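Long-range contacts in DUF4875 domain-containing protein (Desulfovibrio piger, PDB 4LG3), which is of unknown function but belongs to the DUF4875 family, whose sequences fall in the CamS-like clan: residues A[24-29]-A[103-108]; A[45-50]-A[122-127]; A[80-85]-A[126-131]. One frame throughout, in Å; residues are numbered along the deposited sequence.

Contact 1 of 3, residues A[24-29]-A[103-108]; sequences RLRYNV and KGVSGS
Arg24 carries most of this contact, its guanidinium set into the turn 103-107 and held there by backbone carbonyl oxygens. Arg24 NH2 donates to Gly104 O at 2.7 Å, with an N-H...O angle of 153° and the oxygen close to the guanidinium plane. NE turns to the same edge, but its bonds to Gly104 O and, at 3.4 Å, to Val105 O are bent and weak. Gly107 CA lies over one face of the group, 3.4 Å above the plane and off toward its rim, while the CB of Lys103 meets NH2 at 3.7 Å before the lysine chain turns off. CG of Arg24 stands opposite the backbone N (chi1 -168°) and the chain runs on extended, which carries the charge into the turn; NH1 gains a salt bridge with Asp101. A water lies between the two backbones, 2.7 Å from Val105 O and 3.3 Å from Arg24 O. Farther along, both methyls of Val105 touch NH1 of Arg26, whose NE is tied to Asn28 OD1 at 2.9 Å. The loop closes on itself through Gly107 N to Lys103 O, and Ser106 OG accepts from Ser108 N in an ST turn. The arrangement is that of a loop between two antiparallel strands, 92-98 and 113-118, pinned by an arginine to the segment that runs into strand 26-36 of the same mixed sheet.

Contact 2 of 3, residues A[45-50]-A[122-127]; sequences RRDSST and GLTAQE. With SO4 (sulfate ion), chain E.
With chi1 of Asp47 at -163°, the carboxylate swings away from its own backbone N and over the start of helix 125-137, where OD2 accepts from Ala125 N at 3.0 Å. The donor comes from above the carboxylate plane. Ser48 OG sits between its backbone N and carbonyl carbon (chi1 49°), a turn that lets it accept from Leu123 N at 3.0 Å. The backbone of Ser48 answers in the other direction, its N giving a 2.8 Å bond to Leu123 O, so both polar backbone atoms of the buried Leu123 are engaged by one serine. Asp47 OD1 meanwhile accepts from Ser49 N in an Asx turn, leaving the two carboxylate oxygens with separate tasks, one within the loop and one across to the helix. Ser49 CB packs on Thr124 CG2 at 3.6 Å, and Ala125 CA makes a CH...O contact with Arg46 O. Thr124 is the N-cap: its OG1 takes Glu127 N, and Glu127 OE1 takes Thr124 N almost straight at 171°, a capping box. Away from the helix, Arg46 NH2 grips O4 of a sulfate, probably from the crystallisation liquor, at 2.6 Å; Lys38 N binds it too. Arg121 makes a salt bridge to Glu127, and Leu33 of strand 26-36 touches Ser48. The contact thus joins the loop between strand 42-44 and helix 53-71 to the beginning of helix 125-137.

Contact 3 of 3, residues A[80-85]-A[126-131]; sequences LDSQPG and QELKIQ
Gln83 and Gln131 run past each other in opposite directions, their amide planes only 26° apart, and Gln83 NE2 ends against the backbone of the helix. There it donates to Leu128 O at 2.8 Å with an N-H...O angle of 155°, the donor somewhat tilted from the carbonyl plane. CG of Gln83 lies between its backbone N and carbonyl carbon (chi1 64°), and the chain beyond is extended, so that the amide reaches the helix while its aliphatic part slides along Leu128. Gln83 CD and Leu128 CD2 are 4.0 Å apart, and NE2 also comes within 3.4 Å of Gln131 CB.

From the helix side, Gln131 extends back toward the end of strand 75-81 and presents OE1 to Ser82. Ser82 OG donates to this oxygen at 2.6 Å, approaching to one side of the C=O direction and again a little off the carbonyl plane. The same OE1 receives a second, weak bond from Gln83 NE2, at 3.4 Å and well bent. Leu128 packs beside these bonds: its CD2 lies against Ser82 O and is 3.9 Å from Ser82 CB.

Outside the two segments, Ser82 OG accepts from Thr91 N, and Gln131 NE2 donates to Leu169 O and Thr91 OG1, while Gln83 NE2 has a further weak bond to Gly89 O. The amide of Gln131 is therefore held at both its oxygen and its nitrogen, which fixes which way round it lies. The chemistry is that of neutral groups: the Ser82 hydroxyl donates a hydrogen bond to the Gln131 amide oxygen and accepts one from the backbone N of Thr91, and the buried polar atoms of Ser82 and Gln131 are satisfied by neutral partners, with no ion pair between strand end and helix.

In the fold
Contacts 2 and 3 form one neighbourhood, their centres 8 Å apart, because both use helix 125-137: contact 2 holds its beginning and contact 3 the turns that follow. Leu123 bridges them, its CD1 lying 3.7 Å from Ser82 CB, and Leu128 CD1 packs 3.3 Å from Arg46 O. Contact 1 is on the opposite side of the chain's centre, with centres 32 Å from contact 2 and 29 Å from contact 3. It is still tied to contact 3 through the mixed sheet, in which strands 26-36 and 75-81 are parallel neighbours. The sulfate touches contact 2 alone among the three, and no active site is known to which they could be related.

Contact 1 of 3, residues A[24-29]-A[103-108]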
ATOM      1  N   ARG A  24       1.575 -15.192 -20.668  1.00 56.30           N
ATOM      2  CA  ARG A  24       0.720 -14.440 -19.763  1.00 53.83           C
ATOM      3  C   ARG A  24       1.590 -13.637 -18.810  1.00 53.91           C
ATOM      4  O   ARG A  24       1.938 -14.102 -17.721  1.00 54.25           O
ATOM      5  CB  ARG A  24      -0.226 -15.401 -19.026  1.00 53.64           C
ATOM      6  CG  ARG A  24      -1.328 -14.701 -18.281  1.00 55.39           C
ATOM      7  CD  ARG A  24      -2.537 -15.572 -18.100  1.00 52.89           C
ATOM      8  NE  ARG A  24      -3.607 -14.769 -17.513  1.00 59.00           N
ATOM      9  CZ  ARG A  24      -4.569 -14.183 -18.214  1.00 67.79           C
ATOM     10  NH1 ARG A  24      -4.649 -14.364 -19.528  1.00 53.58           N
ATOM     11  NH2 ARG A  24      -5.468 -13.423 -17.609  1.00 52.40           N
ATOM     12  N   LEU A  25       1.958 -12.442 -19.256  1.00 47.50           N
ATOM     13  CA  LEU A  25       2.789 -11.508 -18.519  1.00 46.54           C
ATOM     14  C   LEU A  25       2.017 -10.885 -17.358  1.00 49.52           C
ATOM     15  O   LEU A  25       0.944 -10.307 -17.553  1.00 50.36           O
ATOM     16  CB  LEU A  25       3.337 -10.396 -19.456  1.00 46.93           C
ATOM     17  CG  LEU A  25       4.089  -9.201 -18.782  1.00 50.20           C
ATOM     18  CD1 LEU A  25       5.507  -9.559 -18.436  1.00 49.91           C
ATOM     19  CD2 LEU A  25       4.102  -7.989 -19.693  1.00 52.94           C
ATOM     20  N   ARG A  26       2.593 -10.995 -16.160  1.00 43.71           N
ATOM     21  CA  ARG A  26       2.098 -10.374 -14.944  1.00 41.13           C
ATOM     22  C   ARG A  26       2.978  -9.150 -14.617  1.00 42.06           C
ATOM     23  O   ARG A  26       4.198  -9.207 -14.773  1.00 40.44           O
ATOM     24  CB  ARG A  26       2.090 -11.375 -13.798  1.00 37.29           C
ATOM     25  CG  ARG A  26       1.515 -10.823 -12.514  1.00 40.30           C
ATOM     26  CD  ARG A  26       1.423 -11.890 -11.450  1.00 38.93           C
ATOM     27  NE  ARG A  26       0.911 -11.317 -10.209  1.00 43.17           N
ATOM     28  CZ  ARG A  26       0.313 -12.003  -9.247  1.00 52.40           C
ATOM     29  NH1 ARG A  26       0.172 -13.317  -9.347  1.00 53.37           N
ATOM     30  NH2 ARG A  26      -0.152 -11.379  -8.174  1.00 42.66           N
ATOM     31  N   TYR A  27       2.365  -8.039 -14.200  1.00 37.41           N
ATOM     32  CA  TYR A  27       3.147  -6.867 -13.838  1.00 36.41           C
ATOM     33  C   TYR A  27       2.768  -6.482 -12.441  1.00 40.40           C
ATOM     34  O   TYR A  27       1.598  -6.215 -12.167  1.00 39.70           O
ATOM     35  CB  TYR A  27       2.949  -5.744 -14.836  1.00 39.35           C
ATOM     36  CG  TYR A  27       4.096  -4.760 -14.881  1.00 44.47           C
ATOM     37  CD1 TYR A  27       5.305  -5.090 -15.492  1.00 48.43           C
ATOM     38  CD2 TYR A  27       3.955  -3.475 -14.381  1.00 45.04           C
ATOM     39  CE1 TYR A  27       6.358  -4.174 -15.557  1.00 49.68           C
ATOM     40  CE2 TYR A  27       4.993  -2.553 -14.448  1.00 46.87           C
ATOM     41  CZ  TYR A  27       6.190  -2.900 -15.050  1.00 54.72           C
ATOM     42  OH  TYR A  27       7.199  -1.965 -15.141  1.00 53.98           O
ATOM     43  N   ASN A  28       3.737  -6.539 -11.519  1.00 38.95           N
ATOM     44  CA  ASN A  28       3.489  -6.229 -10.101  1.00 38.17           C
ATOM     45  C   ASN A  28       4.031  -4.866  -9.794  1.00 40.36           C
ATOM     46  O   ASN A  28       5.178  -4.551 -10.141  1.00 40.22           O
ATOM     47  CB  ASN A  28       4.076  -7.285  -9.172  1.00 38.80           C
ATOM     48  CG  ASN A  28       3.610  -8.678  -9.498  1.00 51.12           C
ATOM     49  OD1 ASN A  28       2.421  -8.964  -9.514  1.00 41.92           O
ATOM     50  ND2 ASN A  28       4.544  -9.566  -9.797  1.00 52.52           N
ATOM     51  N   VAL A  29       3.176  -4.020  -9.187  1.00 35.04           N
ATOM     52  CA  VAL A  29       3.543  -2.636  -8.893  1.00 31.83           C
ATOM     53  C   VAL A  29       3.170  -2.253  -7.469  1.00 36.63           C
ATOM     54  O   VAL A  29       2.064  -2.542  -7.005  1.00 34.67           O
ATOM     55  CB  VAL A  29       2.878  -1.644  -9.927  1.00 31.45           C
ATOM     56  CG1 VAL A  29       3.368  -0.214  -9.708  1.00 28.93           C
ATOM     57  CG2 VAL A  29       3.134  -2.071 -11.371  1.00 30.59           C
ATOM     58  N   LYS A 103      -9.495 -14.011 -17.321  1.00 55.71           N
ATOM     59  CA  LYS A 103      -8.913 -15.345 -17.130  1.00 55.23           C
ATOM     60  C   LYS A 103      -7.924 -15.406 -15.945  1.00 57.29           C
ATOM     61  O   LYS A 103      -7.147 -16.347 -15.833  1.00 58.32           O
ATOM     62  CB  LYS A 103      -8.223 -15.813 -18.421  1.00 57.18           C
ATOM     63  CG  LYS A 103      -9.195 -16.138 -19.545  1.00 60.78           C
ATOM     64  CD  LYS A 103      -8.489 -16.298 -20.892  1.00 62.95           C
ATOM     65  CE  LYS A 103      -9.481 -16.281 -22.034  1.00 69.82           C
ATOM     66  NZ  LYS A 103      -8.855 -16.598 -23.349  1.00 76.23           N
ATOM     67  N   GLY A 104      -8.000 -14.427 -15.068  1.00 52.20           N
ATOM     68  CA  GLY A 104      -7.195 -14.337 -13.859  1.00 50.93           C
ATOM     69  C   GLY A 104      -5.688 -14.335 -14.019  1.00 53.89           C
ATOM     70  O   GLY A 104      -5.153 -13.842 -15.008  1.00 51.90           O
ATOM     71  N   VAL A 105      -4.998 -14.904 -13.030  1.00 52.29           N
ATOM     72  CA  VAL A 105      -3.546 -15.028 -13.033  1.00 51.16           C
ATOM     73  C   VAL A 105      -3.116 -16.226 -13.926  1.00 57.50           C
ATOM     74  O   VAL A 105      -2.202 -16.077 -14.748  1.00 58.45           O
ATOM     75  CB  VAL A 105      -3.003 -15.156 -11.586  1.00 53.04           C
ATOM     76  CG1 VAL A 105      -1.524 -15.510 -11.580  1.00 51.75           C
ATOM     77  CG2 VAL A 105      -3.241 -13.872 -10.794  1.00 51.43           C
ATOM     78  N   SER A 106      -3.785 -17.385 -13.783  1.00 54.19           N
ATOM     79  CA  SER A 106      -3.441 -18.619 -14.504  1.00 55.76           C
ATOM     80  C   SER A 106      -3.719 -18.610 -16.014  1.00 63.35           C
ATOM     81  O   SER A 106      -3.017 -19.303 -16.761  1.00 64.53           O
ATOM     82  CB  SER A 106      -4.186 -19.802 -13.905  1.00 59.20           C
ATOM     83  OG  SER A 106      -5.577 -19.721 -14.161  1.00 65.51           O
ATOM     84  N   GLY A 107      -4.766 -17.904 -16.440  1.00 59.53           N
ATOM     85  CA  GLY A 107      -5.178 -17.918 -17.836  1.00 61.38           C
ATOM     86  C   GLY A 107      -6.341 -18.874 -18.072  1.00 69.18           C
ATOM     87  O   GLY A 107      -6.864 -18.971 -19.191  1.00 70.84           O
ATOM     88  N   SER A 108      -6.746 -19.596 -17.010  1.00 66.32           N
ATOM     89  CA  SER A 108      -7.878 -20.525 -17.020  1.00 68.85           C
ATOM     90  C   SER A 108      -8.797 -20.263 -15.805  1.00 73.37           C
ATOM     91  O   SER A 108      -9.695 -21.062 -15.517  1.00 75.03           O
ATOM     92  CB  SER A 108      -7.420 -21.982 -17.068  1.00 73.30           C
ATOM     93  OG  SER A 108      -6.701 -22.324 -15.895  1.00 80.60           O
TER
HETATM   94  O   HOH W   1      -0.034 -14.483 -15.141  1.00 57.66           O

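Contact 2 of 3, residues A[45-50]-A[122-127]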
ATOM      1  N   ARG A  45       2.550  11.761   0.536  1.00 43.05           N
ATOM      2  CA  ARG A  45       1.419  12.440   1.165  1.00 43.83           C
ATOM      3  C   ARG A  45       1.586  12.441   2.697  1.00 49.51           C
ATOM      4  O   ARG A  45       1.715  11.385   3.315  1.00 48.78           O
ATOM      5  CB  ARG A  45       0.095  11.793   0.741  1.00 40.69           C
ATOM      6  CG  ARG A  45      -1.092  12.573   1.249  1.00 51.37           C
ATOM      7  CD  ARG A  45      -2.245  12.429   0.334  1.00 53.74           C
ATOM      8  NE  ARG A  45      -3.405  13.147   0.841  1.00 57.41           N
ATOM      9  CZ  ARG A  45      -4.591  13.126   0.251  1.00 69.63           C
ATOM     10  NH1 ARG A  45      -4.771  12.434  -0.873  1.00 53.60           N
ATOM     11  NH2 ARG A  45      -5.615  13.784   0.782  1.00 57.99           N
ATOM     12  N   ARG A  46       1.634  13.650   3.274  1.00 48.30           N
ATOM     13  CA  ARG A  46       1.894  13.920   4.683  1.00 49.24           C
ATOM     14  C   ARG A  46       0.837  13.307   5.607  1.00 52.29           C
ATOM     15  O   ARG A  46       1.191  12.815   6.669  1.00 51.85           O
ATOM     16  CB  ARG A  46       2.021  15.436   4.918  1.00 51.05           C
ATOM     17  CG  ARG A  46       3.239  16.050   4.232  1.00 60.09           C
ATOM     18  CD  ARG A  46       3.547  17.434   4.746  1.00 71.35           C
ATOM     19  NE  ARG A  46       3.267  18.457   3.742  1.00 93.01           N
ATOM     20  CZ  ARG A  46       4.174  19.299   3.243  1.00113.88           C
ATOM     21  NH1 ARG A  46       5.442  19.238   3.641  1.00101.63           N
ATOM     22  NH2 ARG A  46       3.824  20.199   2.337  1.00100.54           N
ATOM     23  N   ASP A  47      -0.444  13.347   5.209  1.00 48.26           N
ATOM     24  CA  ASP A  47      -1.560  12.824   5.992  1.00 47.01           C
ATOM     25  C   ASP A  47      -2.658  12.320   5.055  1.00 46.57           C
ATOM     26  O   ASP A  47      -3.183  13.095   4.279  1.00 46.68           O
ATOM     27  CB  ASP A  47      -2.096  13.924   6.944  1.00 50.97           C
ATOM     28  CG  ASP A  47      -2.981  13.454   8.097  1.00 59.58           C
ATOM     29  OD1 ASP A  47      -3.995  12.773   7.831  1.00 59.55           O
ATOM     30  OD2 ASP A  47      -2.691  13.824   9.264  1.00 65.47           O
ATOM     31  N   SER A  48      -2.992  11.033   5.120  1.00 41.66           N
ATOM     32  CA  SER A  48      -4.054  10.439   4.293  1.00 40.91           C
ATOM     33  C   SER A  48      -5.282   9.986   5.156  1.00 45.62           C
ATOM     34  O   SER A  48      -6.164   9.276   4.654  1.00 44.12           O
ATOM     35  CB  SER A  48      -3.511   9.266   3.467  1.00 42.12           C
ATOM     36  OG  SER A  48      -2.764   8.324   4.219  1.00 45.14           O
ATOM     37  N   SER A  49      -5.388  10.466   6.409  1.00 43.74           N
ATOM     38  CA  SER A  49      -6.483  10.031   7.296  1.00 45.21           C
ATOM     39  C   SER A  49      -7.876  10.504   6.839  1.00 51.35           C
ATOM     40  O   SER A  49      -8.889   9.935   7.283  1.00 51.25           O
ATOM     41  CB  SER A  49      -6.230  10.449   8.737  1.00 45.50           C
ATOM     42  OG  SER A  49      -6.039  11.850   8.803  1.00 48.45           O
ATOM     43  N   THR A  50      -7.921  11.484   5.913  1.00 48.44           N
ATOM     44  CA  THR A  50      -9.175  12.013   5.351  1.00 50.01           C
ATOM     45  C   THR A  50      -9.493  11.378   3.991  1.00 52.19           C
ATOM     46  O   THR A  50     -10.522  11.693   3.410  1.00 54.41           O
ATOM     47  CB  THR A  50      -9.131  13.526   5.234  1.00 63.95           C
ATOM     48  OG1 THR A  50      -8.022  13.891   4.401  1.00 72.80           O
ATOM     49  CG2 THR A  50      -9.061  14.201   6.585  1.00 61.19           C
ATOM     50  N   GLY A 122      -6.891   6.331   5.330  1.00 48.32           N
ATOM     51  CA  GLY A 122      -5.435   6.426   5.282  1.00 46.33           C
ATOM     52  C   GLY A 122      -4.890   6.742   6.666  1.00 49.51           C
ATOM     53  O   GLY A 122      -5.630   6.675   7.650  1.00 52.07           O
ATOM     54  N   LEU A 123      -3.619   7.126   6.777  1.00 44.33           N
ATOM     55  CA  LEU A 123      -3.029   7.350   8.105  1.00 44.07           C
ATOM     56  C   LEU A 123      -2.707   8.811   8.391  1.00 50.37           C
ATOM     57  O   LEU A 123      -2.486   9.603   7.473  1.00 50.13           O
ATOM     58  CB  LEU A 123      -1.742   6.491   8.281  1.00 42.70           C
ATOM     59  CG  LEU A 123      -1.783   4.977   7.879  1.00 45.08           C
ATOM     60  CD1 LEU A 123      -0.510   4.282   8.282  1.00 45.06           C
ATOM     61  CD2 LEU A 123      -2.971   4.228   8.512  1.00 44.01           C
ATOM     62  N   THR A 124      -2.676   9.168   9.683  1.00 49.42           N
ATOM     63  CA  THR A 124      -2.345  10.524  10.133  1.00 50.74           C
ATOM     64  C   THR A 124      -0.837  10.725  10.020  1.00 54.66           C
ATOM     65  O   THR A 124      -0.086   9.747   9.987  1.00 55.01           O
ATOM     66  CB  THR A 124      -2.822  10.777  11.584  1.00 54.99           C
ATOM     67  OG1 THR A 124      -2.093   9.944  12.479  1.00 55.34           O
ATOM     68  CG2 THR A 124      -4.298  10.544  11.778  1.00 49.68           C
ATOM     69  N   ALA A 125      -0.387  11.976  10.022  1.00 51.54           N
ATOM     70  CA  ALA A 125       1.048  12.293   9.997  1.00 51.06           C
ATOM     71  C   ALA A 125       1.765  11.605  11.163  1.00 55.28           C
ATOM     72  O   ALA A 125       2.871  11.096  10.985  1.00 52.97           O
ATOM     73  CB  ALA A 125       1.252  13.797  10.066  1.00 53.07           C
ATOM     74  N   GLN A 126       1.110  11.563  12.350  1.00 54.43           N
ATOM     75  CA  GLN A 126       1.670  10.929  13.548  1.00 54.88           C
ATOM     76  C   GLN A 126       1.798   9.412  13.370  1.00 55.64           C
ATOM     77  O   GLN A 126       2.826   8.844  13.730  1.00 54.16           O
ATOM     78  CB  GLN A 126       0.840  11.251  14.778  1.00 57.91           C
ATOM     79  CG  GLN A 126       1.642  11.081  16.049  1.00 65.57           C
ATOM     80  CD  GLN A 126       0.779  11.067  17.259  1.00 81.89           C
ATOM     81  OE1 GLN A 126      -0.065  10.184  17.438  1.00 79.83           O
ATOM     82  NE2 GLN A 126       1.021  12.009  18.141  1.00 78.65           N
ATOM     83  N   GLU A 127       0.766   8.776  12.784  1.00 51.04           N
ATOM     84  CA  GLU A 127       0.761   7.332  12.502  1.00 47.63           C
ATOM     85  C   GLU A 127       1.884   6.975  11.515  1.00 48.39           C
ATOM     86  O   GLU A 127       2.580   5.977  11.702  1.00 48.49           O
ATOM     87  CB  GLU A 127      -0.601   6.892  11.966  1.00 46.97           C
ATOM     88  CG  GLU A 127      -1.647   6.692  13.059  1.00 46.72           C
ATOM     89  CD  GLU A 127      -3.088   6.565  12.590  1.00 49.06           C
ATOM     90  OE1 GLU A 127      -3.409   7.009  11.465  1.00 53.01           O
ATOM     91  OE2 GLU A 127      -3.917   6.082  13.388  1.00 55.07           O
TER
HETATM   92  S   SO4 E 302       2.214  22.653   1.197  0.50 79.78           S
HETATM   93  O1  SO4 E 302       1.827  23.434   0.018  0.50 79.73           O
HETATM   94  O2  SO4 E 302       3.657  22.787   1.466  0.50 78.82           O
HETATM   95  O3  SO4 E 302       1.472  23.137   2.368  0.50 79.98           O
HETATM   96  O4  SO4 E 302       1.878  21.252   0.927  0.50 79.05           O

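Contact 3 of 3, residues A[80-85]-A[126-131]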
ATOM      1  N   LEU A  80      -0.942  -0.499  -2.730  1.00 33.36           N
ATOM      2  CA  LEU A  80      -0.776   0.857  -2.258  1.00 32.49           C
ATOM      3  C   LEU A  80      -0.220   0.790  -0.839  1.00 38.24           C
ATOM      4  O   LEU A  80      -0.864   0.233   0.049  1.00 37.92           O
ATOM      5  CB  LEU A  80      -2.086   1.656  -2.329  1.00 32.40           C
ATOM      6  CG  LEU A  80      -2.113   3.055  -1.706  1.00 35.32           C
ATOM      7  CD1 LEU A  80      -1.240   4.028  -2.494  1.00 34.11           C
ATOM      8  CD2 LEU A  80      -3.539   3.563  -1.618  1.00 33.54           C
ATOM      9  N   ASP A  81       0.990   1.348  -0.643  1.00 36.36           N
ATOM     10  CA  ASP A  81       1.628   1.402   0.677  1.00 37.18           C
ATOM     11  C   ASP A  81       1.348   2.746   1.372  1.00 40.67           C
ATOM     12  O   ASP A  81       1.085   3.737   0.702  1.00 39.45           O
ATOM     13  CB  ASP A  81       3.140   1.141   0.589  1.00 37.79           C
ATOM     14  CG  ASP A  81       3.495  -0.264   0.163  1.00 38.50           C
ATOM     15  OD1 ASP A  81       2.941  -1.225   0.754  1.00 36.63           O
ATOM     16  OD2 ASP A  81       4.372  -0.411  -0.718  1.00 44.46           O
ATOM     17  N   SER A  82       1.407   2.764   2.711  1.00 39.47           N
ATOM     18  CA  SER A  82       1.154   3.947   3.548  1.00 41.04           C
ATOM     19  C   SER A  82       2.144   5.074   3.271  1.00 46.63           C
ATOM     20  O   SER A  82       1.809   6.244   3.450  1.00 49.12           O
ATOM     21  CB  SER A  82       1.190   3.583   5.027  1.00 43.90           C
ATOM     22  OG  SER A  82       2.436   3.006   5.388  1.00 50.39           O
ATOM     23  N   GLN A  83       3.350   4.721   2.831  1.00 41.62           N
ATOM     24  CA  GLN A  83       4.425   5.652   2.530  1.00 41.85           C
ATOM     25  C   GLN A  83       5.637   4.907   1.958  1.00 43.42           C
ATOM     26  O   GLN A  83       5.722   3.687   2.115  1.00 41.63           O
ATOM     27  CB  GLN A  83       4.835   6.405   3.824  1.00 45.04           C
ATOM     28  CG  GLN A  83       5.433   5.525   4.928  1.00 49.88           C
ATOM     29  CD  GLN A  83       5.775   6.293   6.158  1.00 58.64           C
ATOM     30  OE1 GLN A  83       6.117   7.474   6.140  1.00 67.77           O
ATOM     31  NE2 GLN A  83       5.666   5.646   7.259  1.00 57.22           N
ATOM     32  N   PRO A  84       6.622   5.599   1.334  1.00 39.22           N
ATOM     33  CA  PRO A  84       7.864   4.890   0.943  1.00 38.17           C
ATOM     34  C   PRO A  84       8.598   4.399   2.201  1.00 44.01           C
ATOM     35  O   PRO A  84       8.501   5.007   3.258  1.00 44.94           O
ATOM     36  CB  PRO A  84       8.686   5.967   0.221  1.00 38.81           C
ATOM     37  CG  PRO A  84       7.734   7.061  -0.070  1.00 43.03           C
ATOM     38  CD  PRO A  84       6.715   7.039   1.023  1.00 39.37           C
ATOM     39  N   GLY A  85       9.321   3.315   2.093  1.00 40.85           N
ATOM     40  CA  GLY A  85      10.060   2.804   3.235  1.00 41.87           C
ATOM     41  C   GLY A  85      10.362   1.324   3.181  1.00 43.94           C
ATOM     42  O   GLY A  85       9.930   0.638   2.253  1.00 41.72           O
ATOM     43  N   GLN A 126       1.110  11.563  12.350  1.00 54.43           N
ATOM     44  CA  GLN A 126       1.670  10.929  13.548  1.00 54.88           C
ATOM     45  C   GLN A 126       1.798   9.412  13.370  1.00 55.64           C
ATOM     46  O   GLN A 126       2.826   8.844  13.730  1.00 54.16           O
ATOM     47  CB  GLN A 126       0.840  11.251  14.778  1.00 57.91           C
ATOM     48  CG  GLN A 126       1.642  11.081  16.049  1.00 65.57           C
ATOM     49  CD  GLN A 126       0.779  11.067  17.259  1.00 81.89           C
ATOM     50  OE1 GLN A 126      -0.065  10.184  17.438  1.00 79.83           O
ATOM     51  NE2 GLN A 126       1.021  12.009  18.141  1.00 78.65           N
ATOM     52  N   GLU A 127       0.766   8.776  12.784  1.00 51.04           N
ATOM     53  CA  GLU A 127       0.761   7.332  12.502  1.00 47.63           C
ATOM     54  C   GLU A 127       1.884   6.975  11.515  1.00 48.39           C
ATOM     55  O   GLU A 127       2.580   5.977  11.702  1.00 48.49           O
ATOM     56  CB  GLU A 127      -0.601   6.892  11.966  1.00 46.97           C
ATOM     57  CG  GLU A 127      -1.647   6.692  13.059  1.00 46.72           C
ATOM     58  CD  GLU A 127      -3.088   6.565  12.590  1.00 49.06           C
ATOM     59  OE1 GLU A 127      -3.409   7.009  11.465  1.00 53.01           O
ATOM     60  OE2 GLU A 127      -3.917   6.082  13.388  1.00 55.07           O
ATOM     61  N   LEU A 128       2.089   7.825  10.517  1.00 42.86           N
ATOM     62  CA  LEU A 128       3.117   7.670   9.491  1.00 41.23           C
ATOM     63  C   LEU A 128       4.520   7.857  10.061  1.00 46.23           C
ATOM     64  O   LEU A 128       5.433   7.121   9.684  1.00 46.01           O
ATOM     65  CB  LEU A 128       2.861   8.654   8.337  1.00 40.83           C
ATOM     66  CG  LEU A 128       1.651   8.350   7.432  1.00 42.97           C
ATOM     67  CD1 LEU A 128       1.345   9.530   6.554  1.00 43.20           C
ATOM     68  CD2 LEU A 128       1.870   7.106   6.604  1.00 41.03           C
ATOM     69  N   LYS A 129       4.681   8.799  10.998  1.00 45.67           N
ATOM     70  CA  LYS A 129       5.938   9.055  11.696  1.00 47.16           C
ATOM     71  C   LYS A 129       6.280   7.851  12.582  1.00 52.87           C
ATOM     72  O   LYS A 129       7.445   7.451  12.617  1.00 54.66           O
ATOM     73  CB  LYS A 129       5.855  10.362  12.532  1.00 51.77           C
ATOM     74  CG  LYS A 129       7.144  10.761  13.272  1.00 70.33           C
ATOM     75  CD  LYS A 129       8.151  11.486  12.370  1.00 88.78           C
ATOM     76  CE  LYS A 129       9.588  11.097  12.658  1.00104.10           C
ATOM     77  NZ  LYS A 129      10.487  11.399  11.506  1.00112.77           N
ATOM     78  N   ILE A 130       5.277   7.260  13.267  1.00 49.00           N
ATOM     79  CA  ILE A 130       5.489   6.108  14.156  1.00 50.57           C
ATOM     80  C   ILE A 130       6.026   4.933  13.314  1.00 55.32           C
ATOM     81  O   ILE A 130       6.992   4.271  13.736  1.00 55.84           O
ATOM     82  CB  ILE A 130       4.201   5.735  14.967  1.00 53.99           C
ATOM     83  CG1 ILE A 130       3.863   6.810  16.010  1.00 55.23           C
ATOM     84  CG2 ILE A 130       4.332   4.371  15.655  1.00 55.84           C
ATOM     85  CD1 ILE A 130       2.471   6.670  16.654  1.00 56.78           C
ATOM     86  N   GLN A 131       5.421   4.714  12.110  1.00 50.30           N
ATOM     87  CA  GLN A 131       5.798   3.674  11.122  1.00 48.29           C
ATOM     88  C   GLN A 131       7.225   3.840  10.648  1.00 53.09           C
ATOM     89  O   GLN A 131       7.956   2.861  10.539  1.00 52.36           O
ATOM     90  CB  GLN A 131       4.885   3.728   9.894  1.00 46.38           C
ATOM     91  CG  GLN A 131       3.502   3.194  10.151  1.00 41.87           C
ATOM     92  CD  GLN A 131       2.794   2.961   8.859  1.00 47.11           C
ATOM     93  OE1 GLN A 131       2.998   3.672   7.868  1.00 40.12           O
ATOM     94  NE2 GLN A 131       1.947   1.962   8.845  1.00 40.00           N
TER